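PDB 6U1R: SxtG from Microseira wollei, which acts as an amidinotransferase in the biosynthesis of the paralytic shellfish toxin saxitoxin, probably passing an amidino group through a covalent cysteine intermediate. Local coordinates for residues P122-R127 with P183-A188; L53-K58 with A188-N193; Y31-A36 with S365-T370. All blocks are in the same frame, centred on the assembly; numbering follows the deposited sequence.

Interaction 1 of 3, residues P122-R127 with P183-A188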
loop_
_atom_site.group_PDB
_atom_site.type_symbol
_atom_site.label_atom_id
_atom_site.label_comp_id
_atom_site.label_asym_id
_atom_site.label_seq_id
_atom_site.Cartn_x
_atom_site.Cartn_y
_atom_site.Cartn_z
ATOM N N PRO A 122 4.608 5.106 -15.238
ATOM C CA PRO A 122 5.697 5.774 -15.967
ATOM C C PRO A 122 6.644 4.806 -16.657
ATOM O O PRO A 122 7.386 5.222 -17.554
ATOM C CB PRO A 122 6.403 6.588 -14.869
ATOM C CG PRO A 122 5.283 6.888 -13.878
ATOM C CD PRO A 122 4.491 5.584 -13.854
ATOM N N ALA A 123 6.625 3.517 -16.294
ATOM C CA ALA A 123 7.586 2.551 -16.807
ATOM C C ALA A 123 6.999 1.462 -17.704
ATOM O O ALA A 123 7.766 0.790 -18.400
ATOM C CB ALA A 123 8.307 1.862 -15.639
ATOM N N TRP A 124 5.686 1.236 -17.685
ATOM C CA TRP A 124 5.104 0.120 -18.428
ATOM C C TRP A 124 3.610 0.350 -18.586
ATOM O O TRP A 124 3.015 1.175 -17.891
ATOM C CB TRP A 124 5.367 -1.238 -17.750
ATOM C CG TRP A 124 4.998 -1.316 -16.284
ATOM C CD1 TRP A 124 5.845 -1.186 -15.232
ATOM C CD2 TRP A 124 3.695 -1.579 -15.722
ATOM N NE1 TRP A 124 5.159 -1.335 -14.045
ATOM C CE2 TRP A 124 3.839 -1.578 -14.317
ATOM C CE3 TRP A 124 2.430 -1.805 -16.268
ATOM C CZ2 TRP A 124 2.768 -1.801 -13.455
ATOM C CZ3 TRP A 124 1.369 -2.014 -15.423
ATOM C CH2 TRP A 124 1.545 -2.021 -14.018
ATOM N N GLN A 125 3.012 -0.393 -19.509
ATOM C CA GLN A 125 1.580 -0.305 -19.736
ATOM C C GLN A 125 1.037 -1.692 -20.060
ATOM O O GLN A 125 1.762 -2.564 -20.547
ATOM C CB GLN A 125 1.237 0.681 -20.869
ATOM C CG GLN A 125 1.720 0.259 -22.220
ATOM C CD GLN A 125 1.440 1.321 -23.282
ATOM O OE1 GLN A 125 0.576 1.153 -24.141
ATOM N NE2 GLN A 125 2.158 2.423 -23.206
ATOM N N VAL A 126 -0.249 -1.890 -19.772
ATOM C CA VAL A 126 -0.930 -3.133 -20.112
ATOM C C VAL A 126 -2.265 -2.791 -20.766
ATOM O O VAL A 126 -2.769 -1.679 -20.660
ATOM C CB VAL A 126 -1.149 -4.048 -18.877
ATOM C CG1 VAL A 126 0.189 -4.475 -18.280
ATOM C CG2 VAL A 126 -2.012 -3.349 -17.840
ATOM N N ARG A 127 -2.832 -3.773 -21.456
ATOM C CA ARG A 127 -4.034 -3.550 -22.243
ATOM C C ARG A 127 -5.324 -3.703 -21.457
ATOM O O ARG A 127 -6.365 -3.202 -21.906
ATOM C CB ARG A 127 -4.040 -4.512 -23.437
ATOM C CG ARG A 127 -3.038 -4.135 -24.496
ATOM C CD ARG A 127 -2.863 -5.212 -25.557
ATOM N NE ARG A 127 -1.857 -4.790 -26.521
ATOM C CZ ARG A 127 -2.125 -4.125 -27.636
ATOM N NH1 ARG A 127 -3.380 -3.823 -27.950
ATOM N NH2 ARG A 127 -1.125 -3.766 -28.433
ATOM N N PRO A 183 4.192 -2.101 -5.592
ATOM C CA PRO A 183 5.477 -2.323 -6.269
ATOM C C PRO A 183 5.553 -1.574 -7.589
ATOM O O PRO A 183 4.545 -1.255 -8.220
ATOM C CB PRO A 183 5.515 -3.845 -6.478
ATOM C CG PRO A 183 4.059 -4.250 -6.550
ATOM C CD PRO A 183 3.384 -3.338 -5.538
ATOM N N GLN A 184 6.795 -1.310 -8.007
ATOM C CA GLN A 184 7.067 -0.630 -9.268
ATOM C C GLN A 184 6.862 -1.558 -10.460
ATOM O O GLN A 184 6.431 -1.108 -11.530
ATOM C CB GLN A 184 8.507 -0.093 -9.276
ATOM C CG GLN A 184 8.796 0.950 -8.208
ATOM C CD GLN A 184 10.181 1.575 -8.339
ATOM O OE1 GLN A 184 11.207 0.934 -8.070
ATOM N NE2 GLN A 184 10.219 2.817 -8.775
ATOM N N LEU A 185 7.222 -2.832 -10.293
ATOM C CA LEU A 185 7.087 -3.864 -11.309
ATOM C C LEU A 185 7.883 -3.508 -12.565
ATOM O O LEU A 185 7.452 -3.765 -13.691
ATOM C CB LEU A 185 5.615 -4.143 -11.624
ATOM C CG LEU A 185 4.760 -4.520 -10.396
ATOM C CD1 LEU A 185 3.326 -4.936 -10.801
ATOM C CD2 LEU A 185 5.425 -5.633 -9.605
ATOM N N PHE A 186 9.080 -2.957 -12.354
ATOM C CA PHE A 186 10.058 -2.843 -13.426
ATOM C C PHE A 186 10.439 -4.225 -13.965
ATOM O O PHE A 186 10.260 -5.265 -13.318
ATOM C CB PHE A 186 11.332 -2.145 -12.923
ATOM C CG PHE A 186 11.178 -0.680 -12.588
ATOM C CD1 PHE A 186 9.995 0.018 -12.804
ATOM C CD2 PHE A 186 12.258 0.011 -12.056
ATOM C CE1 PHE A 186 9.902 1.375 -12.499
ATOM C CE2 PHE A 186 12.167 1.359 -11.762
ATOM C CZ PHE A 186 10.996 2.040 -11.987
ATOM N N ASP A 187 11.044 -4.222 -15.158
ATOM C CA ASP A 187 11.550 -5.470 -15.711
ATOM C C ASP A 187 12.482 -6.191 -14.741
ATOM O O ASP A 187 12.550 -7.420 -14.761
ATOM C CB ASP A 187 12.284 -5.214 -17.032
ATOM C CG ASP A 187 11.346 -4.955 -18.199
ATOM O OD1 ASP A 187 10.108 -5.104 -18.069
ATOM O OD2 ASP A 187 11.874 -4.615 -19.282
ATOM N N ALA A 188 13.200 -5.451 -13.883
ATOM C CA ALA A 188 14.135 -6.075 -12.946
ATOM C C ALA A 188 13.464 -7.040 -11.960
ATOM O O ALA A 188 14.164 -7.837 -11.325
ATOM C CB ALA A 188 14.893 -5.005 -12.161
#

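Interaction 2 of 3, residues L53-K58 with A188-N193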
loop_
_atom_site.group_PDB
_atom_site.type_symbol
_atom_site.label_atom_id
_atom_site.label_comp_id
_atom_site.label_asym_id
_atom_site.label_seq_id
_atom_site.Cartn_x
_atom_site.Cartn_y
_atom_site.Cartn_z
ATOM N N LEU A 53 -0.198 -13.565 -20.791
ATOM C CA LEU A 53 0.824 -14.597 -20.868
ATOM C C LEU A 53 2.133 -14.154 -20.230
ATOM O O LEU A 53 2.853 -14.980 -19.639
ATOM C CB LEU A 53 1.048 -14.968 -22.343
ATOM C CG LEU A 53 1.891 -16.178 -22.697
ATOM C CD1 LEU A 53 1.240 -17.465 -22.160
ATOM C CD2 LEU A 53 2.054 -16.247 -24.225
ATOM N N GLU A 54 2.459 -12.871 -20.340
ATOM C CA GLU A 54 3.775 -12.381 -19.942
ATOM C C GLU A 54 3.650 -11.341 -18.850
ATOM O O GLU A 54 2.623 -10.653 -18.760
ATOM C CB GLU A 54 4.524 -11.770 -21.143
ATOM C CG GLU A 54 4.692 -12.697 -22.342
ATOM C CD GLU A 54 5.979 -13.506 -22.306
ATOM O OE1 GLU A 54 6.238 -14.254 -23.280
ATOM O OE2 GLU A 54 6.733 -13.392 -21.314
ATOM N N PRO A 55 4.684 -11.229 -17.990
ATOM C CA PRO A 55 5.878 -12.076 -17.961
ATOM C C PRO A 55 5.778 -13.217 -16.937
ATOM O O PRO A 55 6.809 -13.863 -16.740
ATOM C CB PRO A 55 6.976 -11.093 -17.556
ATOM C CG PRO A 55 6.280 -10.185 -16.601
ATOM C CD PRO A 55 4.836 -10.080 -17.086
ATOM N N ILE A 56 4.598 -13.458 -16.342
ATOM C CA ILE A 56 4.431 -14.440 -15.256
ATOM C C ILE A 56 3.715 -15.703 -15.726
ATOM O O ILE A 56 4.206 -16.816 -15.520
ATOM C CB ILE A 56 3.689 -13.816 -14.057
ATOM C CG1 ILE A 56 4.534 -12.716 -13.418
ATOM C CG2 ILE A 56 3.332 -14.893 -13.018
ATOM C CD1 ILE A 56 3.750 -11.886 -12.495
ATOM N N ASN A 57 2.501 -15.559 -16.262
ATOM C CA ASN A 57 1.579 -16.688 -16.274
ATOM C C ASN A 57 2.005 -17.799 -17.223
ATOM O O ASN A 57 1.584 -18.946 -17.042
ATOM C CB ASN A 57 0.190 -16.192 -16.594
ATOM C CG ASN A 57 -0.344 -15.331 -15.479
ATOM O OD1 ASN A 57 -0.113 -15.636 -14.301
ATOM N ND2 ASN A 57 -0.988 -14.230 -15.822
ATOM N N LYS A 58 2.840 -17.513 -18.207
ATOM C CA LYS A 58 3.305 -18.615 -19.041
ATOM C C LYS A 58 4.034 -19.679 -18.223
ATOM O O LYS A 58 4.124 -20.830 -18.659
ATOM C CB LYS A 58 4.200 -18.098 -20.166
ATOM C CG LYS A 58 5.549 -17.576 -19.745
ATOM C CD LYS A 58 6.233 -16.961 -20.965
ATOM C CE LYS A 58 7.653 -16.520 -20.686
ATOM N NZ LYS A 58 8.310 -16.101 -21.979
ATOM N N ALA A 188 13.200 -5.451 -13.883
ATOM C CA ALA A 188 14.135 -6.075 -12.946
ATOM C C ALA A 188 13.464 -7.040 -11.960
ATOM O O ALA A 188 14.164 -7.837 -11.325
ATOM C CB ALA A 188 14.893 -5.005 -12.161
ATOM N N GLN A 189 12.141 -6.967 -11.799
ATOM C CA GLN A 189 11.402 -7.865 -10.913
ATOM C C GLN A 189 11.222 -9.260 -11.509
ATOM O O GLN A 189 10.774 -10.168 -10.805
ATOM C CB GLN A 189 10.040 -7.226 -10.578
ATOM C CG GLN A 189 9.165 -8.017 -9.574
ATOM C CD GLN A 189 9.817 -8.212 -8.214
ATOM O OE1 GLN A 189 10.800 -7.559 -7.882
ATOM N NE2 GLN A 189 9.256 -9.132 -7.412
ATOM N N TYR A 190 11.605 -9.475 -12.776
ATOM C CA TYR A 190 11.353 -10.735 -13.456
ATOM C C TYR A 190 12.638 -11.242 -14.107
ATOM O O TYR A 190 13.418 -10.456 -14.651
ATOM C CB TYR A 190 10.250 -10.574 -14.521
ATOM C CG TYR A 190 9.057 -9.778 -14.046
ATOM C CD1 TYR A 190 8.123 -10.340 -13.192
ATOM C CD2 TYR A 190 8.876 -8.460 -14.445
ATOM C CE1 TYR A 190 7.016 -9.597 -12.738
ATOM C CE2 TYR A 190 7.792 -7.714 -14.011
ATOM C CZ TYR A 190 6.861 -8.290 -13.155
ATOM O OH TYR A 190 5.797 -7.520 -12.731
ATOM N N ASP A 191 12.834 -12.556 -14.054
ATOM C CA ASP A 191 13.999 -13.225 -14.639
ATOM C C ASP A 191 13.661 -13.574 -16.082
ATOM O O ASP A 191 12.986 -14.567 -16.352
ATOM C CB ASP A 191 14.357 -14.466 -13.829
ATOM C CG ASP A 191 15.544 -15.227 -14.397
ATOM O OD1 ASP A 191 16.082 -14.820 -15.443
ATOM O OD2 ASP A 191 15.909 -16.256 -13.792
ATOM N N PHE A 192 14.124 -12.760 -17.022
ATOM C CA PHE A 192 13.779 -13.038 -18.411
ATOM C C PHE A 192 14.616 -14.155 -19.019
ATOM O O PHE A 192 14.370 -14.530 -20.168
ATOM C CB PHE A 192 13.888 -11.755 -19.239
ATOM C CG PHE A 192 12.772 -10.784 -18.971
ATOM C CD1 PHE A 192 11.547 -10.928 -19.608
ATOM C CD2 PHE A 192 12.923 -9.760 -18.045
ATOM C CE1 PHE A 192 10.502 -10.048 -19.355
ATOM C CE2 PHE A 192 11.884 -8.867 -17.788
ATOM C CZ PHE A 192 10.673 -9.011 -18.443
ATOM N N ASN A 193 15.558 -14.728 -18.273
ATOM C CA ASN A 193 16.260 -15.929 -18.702
ATOM C C ASN A 193 15.726 -17.184 -18.020
ATOM O O ASN A 193 16.374 -18.231 -18.065
ATOM C CB ASN A 193 17.759 -15.779 -18.447
ATOM C CG ASN A 193 18.347 -14.576 -19.165
ATOM O OD1 ASN A 193 17.975 -14.278 -20.297
ATOM N ND2 ASN A 193 19.245 -13.863 -18.495
#

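Interaction 3 of 3, residues Y31-A36 with S365-T370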
loop_
_atom_site.group_PDB
_atom_site.type_symbol
_atom_site.label_atom_id
_atom_site.label_comp_id
_atom_site.label_asym_id
_atom_site.label_seq_id
_atom_site.Cartn_x
_atom_site.Cartn_y
_atom_site.Cartn_z
ATOM N N TYR A 31 -9.148 -15.270 12.032
ATOM C CA TYR A 31 -7.819 -15.646 12.485
ATOM C C TYR A 31 -7.309 -16.954 11.891
ATOM O O TYR A 31 -6.141 -17.285 12.105
ATOM C CB TYR A 31 -7.809 -15.754 14.015
ATOM C CG TYR A 31 -7.956 -14.432 14.723
ATOM C CD1 TYR A 31 -6.871 -13.582 14.870
ATOM C CD2 TYR A 31 -9.182 -14.036 15.266
ATOM C CE1 TYR A 31 -6.991 -12.376 15.553
ATOM C CE2 TYR A 31 -9.309 -12.825 15.932
ATOM C CZ TYR A 31 -8.211 -12.011 16.072
ATOM O OH TYR A 31 -8.313 -10.818 16.738
ATOM N N ASN A 32 -8.134 -17.691 11.154
ATOM C CA ASN A 32 -7.759 -19.005 10.642
ATOM C C ASN A 32 -8.770 -19.392 9.568
ATOM O O ASN A 32 -9.691 -18.633 9.263
ATOM C CB ASN A 32 -7.710 -20.014 11.792
ATOM C CG ASN A 32 -8.985 -20.008 12.567
ATOM O OD1 ASN A 32 -10.044 -20.291 12.009
ATOM N ND2 ASN A 32 -8.922 -19.609 13.846
ATOM N N GLU A 33 -8.618 -20.591 9.011
ATOM C CA GLU A 33 -9.434 -21.006 7.868
ATOM C C GLU A 33 -10.735 -21.714 8.259
ATOM O O GLU A 33 -11.499 -22.083 7.365
ATOM C CB GLU A 33 -8.622 -21.930 6.942
ATOM C CG GLU A 33 -7.242 -21.379 6.515
ATOM C CD GLU A 33 -7.299 -20.181 5.555
ATOM O OE1 GLU A 33 -8.350 -19.959 4.914
ATOM O OE2 GLU A 33 -6.278 -19.446 5.469
ATOM N N TRP A 34 -11.021 -21.898 9.553
ATOM C CA TRP A 34 -12.052 -22.853 9.965
ATOM C C TRP A 34 -13.055 -22.344 10.996
ATOM O O TRP A 34 -14.075 -23.019 11.183
ATOM C CB TRP A 34 -11.412 -24.123 10.544
ATOM C CG TRP A 34 -10.521 -23.834 11.710
ATOM C CD1 TRP A 34 -10.912 -23.570 12.999
ATOM C CD2 TRP A 34 -9.087 -23.761 11.703
ATOM N NE1 TRP A 34 -9.815 -23.336 13.785
ATOM C CE2 TRP A 34 -8.681 -23.454 13.021
ATOM C CE3 TRP A 34 -8.106 -23.939 10.717
ATOM C CZ2 TRP A 34 -7.344 -23.311 13.372
ATOM C CZ3 TRP A 34 -6.776 -23.784 11.070
ATOM C CH2 TRP A 34 -6.408 -23.497 12.386
ATOM N N ASP A 35 -12.789 -21.260 11.720
ATOM C CA ASP A 35 -13.768 -20.807 12.704
ATOM C C ASP A 35 -15.099 -20.503 12.006
ATOM O O ASP A 35 -15.153 -20.191 10.806
ATOM C CB ASP A 35 -13.266 -19.569 13.469
ATOM C CG ASP A 35 -12.265 -19.886 14.576
ATOM O OD1 ASP A 35 -12.181 -21.039 15.068
ATOM O OD2 ASP A 35 -11.561 -18.937 14.994
ATOM N N ALA A 36 -16.185 -20.606 12.771
ATOM C CA ALA A 36 -17.540 -20.526 12.227
ATOM C C ALA A 36 -17.743 -19.294 11.346
ATOM O O ALA A 36 -17.641 -18.156 11.814
ATOM C CB ALA A 36 -18.548 -20.527 13.385
ATOM N N SER A 365 -11.168 -22.016 -7.307
ATOM C CA SER A 365 -12.367 -22.721 -6.872
ATOM C C SER A 365 -12.843 -22.048 -5.584
ATOM O O SER A 365 -12.628 -20.844 -5.419
ATOM C CB SER A 365 -12.095 -24.221 -6.701
ATOM O OG SER A 365 -13.299 -24.942 -6.467
ATOM N N PHE A 366 -13.467 -22.792 -4.660
ATOM C CA PHE A 366 -14.233 -22.161 -3.576
ATOM C C PHE A 366 -13.358 -21.276 -2.682
ATOM O O PHE A 366 -13.758 -20.170 -2.298
ATOM C CB PHE A 366 -14.922 -23.224 -2.712
ATOM C CG PHE A 366 -15.719 -24.220 -3.502
ATOM C CD1 PHE A 366 -16.895 -23.843 -4.139
ATOM C CD2 PHE A 366 -15.276 -25.538 -3.625
ATOM C CE1 PHE A 366 -17.619 -24.762 -4.878
ATOM C CE2 PHE A 366 -15.985 -26.448 -4.346
ATOM C CZ PHE A 366 -17.157 -26.073 -4.978
ATOM N N HIS A 367 -12.189 -21.776 -2.278
ATOM C CA HIS A 367 -11.334 -20.980 -1.406
ATOM C C HIS A 367 -10.819 -19.734 -2.128
ATOM O O HIS A 367 -10.803 -18.644 -1.550
ATOM C CB HIS A 367 -10.194 -21.852 -0.868
ATOM C CG HIS A 367 -9.375 -21.212 0.216
ATOM N ND1 HIS A 367 -8.135 -20.656 -0.021
ATOM C CD2 HIS A 367 -9.599 -21.072 1.545
ATOM C CE1 HIS A 367 -7.633 -20.196 1.110
ATOM N NE2 HIS A 367 -8.501 -20.431 2.078
ATOM N N CYS A 368 -10.423 -19.868 -3.400
ATOM C CA CYS A 368 -9.955 -18.721 -4.184
ATOM C C CYS A 368 -11.044 -17.670 -4.349
ATOM O O CYS A 368 -10.755 -16.470 -4.397
ATOM C CB CYS A 368 -9.517 -19.164 -5.575
ATOM S SG CYS A 368 -8.079 -20.203 -5.565
ATOM N N ALA A 369 -12.288 -18.122 -4.524
ATOM C CA ALA A 369 -13.427 -17.289 -4.850
ATOM C C ALA A 369 -13.977 -16.541 -3.649
ATOM O O ALA A 369 -14.941 -15.786 -3.818
ATOM C CB ALA A 369 -14.538 -18.151 -5.468
ATOM N N THR A 370 -13.379 -16.693 -2.464
ATOM C CA THR A 370 -13.917 -16.084 -1.255
ATOM C C THR A 370 -12.849 -15.351 -0.459
ATOM O O THR A 370 -11.656 -15.659 -0.531
ATOM C CB THR A 370 -14.570 -17.143 -0.343
ATOM O OG1 THR A 370 -13.633 -18.199 -0.079
ATOM C CG2 THR A 370 -15.850 -17.676 -0.983
#

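Interaction 1 of 3, residues P122-R127 with P183-A188
Ala123 and Phe186 mark the closest approach of the two backbones, with 6.8 Å between their CA atoms. Residues 122-127 turn out of a loop into the short strand 125-126, while 183-188 is loop that enters a 3-10 turn at Asp187. The main polar link comes from the indole of Trp124: NE1 donates to the backbone O of Gln184 over 2.8 Å, nearly straight at 175°. The acceptor lies in the indole plane and the donor in the carbonyl plane, so both groups are well turned for the bond. With chi1 at 52°, Trp124 CG sits between its own backbone N and carbonyl carbon, and the ring reaches across to the loop. Leu185 crosses it, its CB 4.1 Å from Trp124 CZ2. Nearby, the Ala123 methyl packs against the Phe186 ring, CB to CE1 3.6 Å, and Gln184 CB lies over one face of that ring. Arg154 makes a cation-pi contact with Trp124 and a salt bridge with Asp187. Trp161 of the second subunit meets the Phe186 ring edge-to-face and also packs on Ala123. Ala123 and Trp124 belong to the turn of a beta-hairpin, antiparallel strands 119-120 and 125-126, beside the dimer interface.

Interaction 2 of 3, residues L53-K58 with A188-N193
Pro55 points its CG at the face of Tyr190, and this is the tight part of the contact. That atom sits 3.6 Å from the centroid of the phenol ring and only 5° off the ring normal, a CH-pi contact over the middle of one face. Gln189 CB covers the opposite face, which leaves the ring held between a proline and the preceding residue of its own chain. A cis peptide bond precedes Pro55, whose CB is directed toward the other segment. Ile56 adds its CD1 methyl 4.0 Å from Tyr190 CE1; chi1 of -66° places CG1 beside the backbone N and carries the longer branch to the phenol. The Ile56 side chain lies about 7 Å from that of Asp215, a predicted active-site residue. The buried hydroxyl of Tyr190 is satisfied by a hydrogen bond with the backbone O of Ala152.

The packing thins toward Phe192, an exposed residue: its CE1 reaches Pro55 CB at 4.1 Å. Further out, Lys58 NZ and Glu54 OE1 form a salt bridge of 3.1 Å within 53-58, and on the other segment Asp191 OD1 accepts from Asn193 N in an Asx turn.

The weakly bonded helix 53-57, just ahead of helix 63-72, thus rests on the loop between strands 176-179 and 219-222.

Interaction 3 of 3, residues Y31-A36 with S365-T370
The imidazole of His367 meets the carboxylate of Glu33 at its edge: OE1 faces NE2, almost in the ring plane. The carboxylate plane is turned 58° from the ring, and the N-H meets OE1 from above that plane. This His-carboxylate hydrogen bond joins the loop before strand 37-42 to the loop of Cys368, the predicted amidino-cysteine nucleophile of this AGAT-like enzyme; as in related amidinotransferases, that loop probably lies toward the centre of a five-fold alpha/beta propeller. Two other flat groups belong to the same loops. One face of the Trp34 indole carries Asn32 OD1, 3.4 Å above the plane, and one face of Phe366 carries Ser365 OG.

Both members of the central pair are buried. CG of His367 stands anti to the backbone N (chi1 -170°), which sends the ring across to Glu33, whose own chain bends at chi2 to bring the carboxylate round. Each has further partners: His367 ND1 is hydrogen-bonded to Asp266 OD2, and Glu33 OE2 to the backbone N of Arg221. With a partner at each ring nitrogen, the rotation of the imidazole is fixed. Cys368 follows directly, at the second position of a type I turn from His367 to Thr370.

On the other side Asn32 shapes the loop that presents Glu33. Its OD1 accepts from Trp34 N, an Asx turn, and also from Asp35 N, completing an Asx motif; its ND2 gives a bond to Asp35 OD2. Across the contact, His367 NE2 donates to Glu33 OE1 over 2.9 Å at 170°.

Interactions 1 and 2 are neighbours, their centres about 12 Å apart, and they share Ala188 in the long loop between strands 176-179 and 219-222. That loop thus meets two earlier parts of the chain: 122-127 near the dimer interface and 53-58 nearer the chain's centre. They touch directly where Leu185 CB packs on Tyr190 OH. Interaction 3 lies on the opposite side of the chain's centre, about 32 Å from interaction 1 and about 29 Å from interaction 2, centre to centre. In sequence 31-36 comes first and 365-370 last, enclosing the other two pairs, so interaction 3 ties the modelled chain's beginning to its end beside the predicted nucleophile.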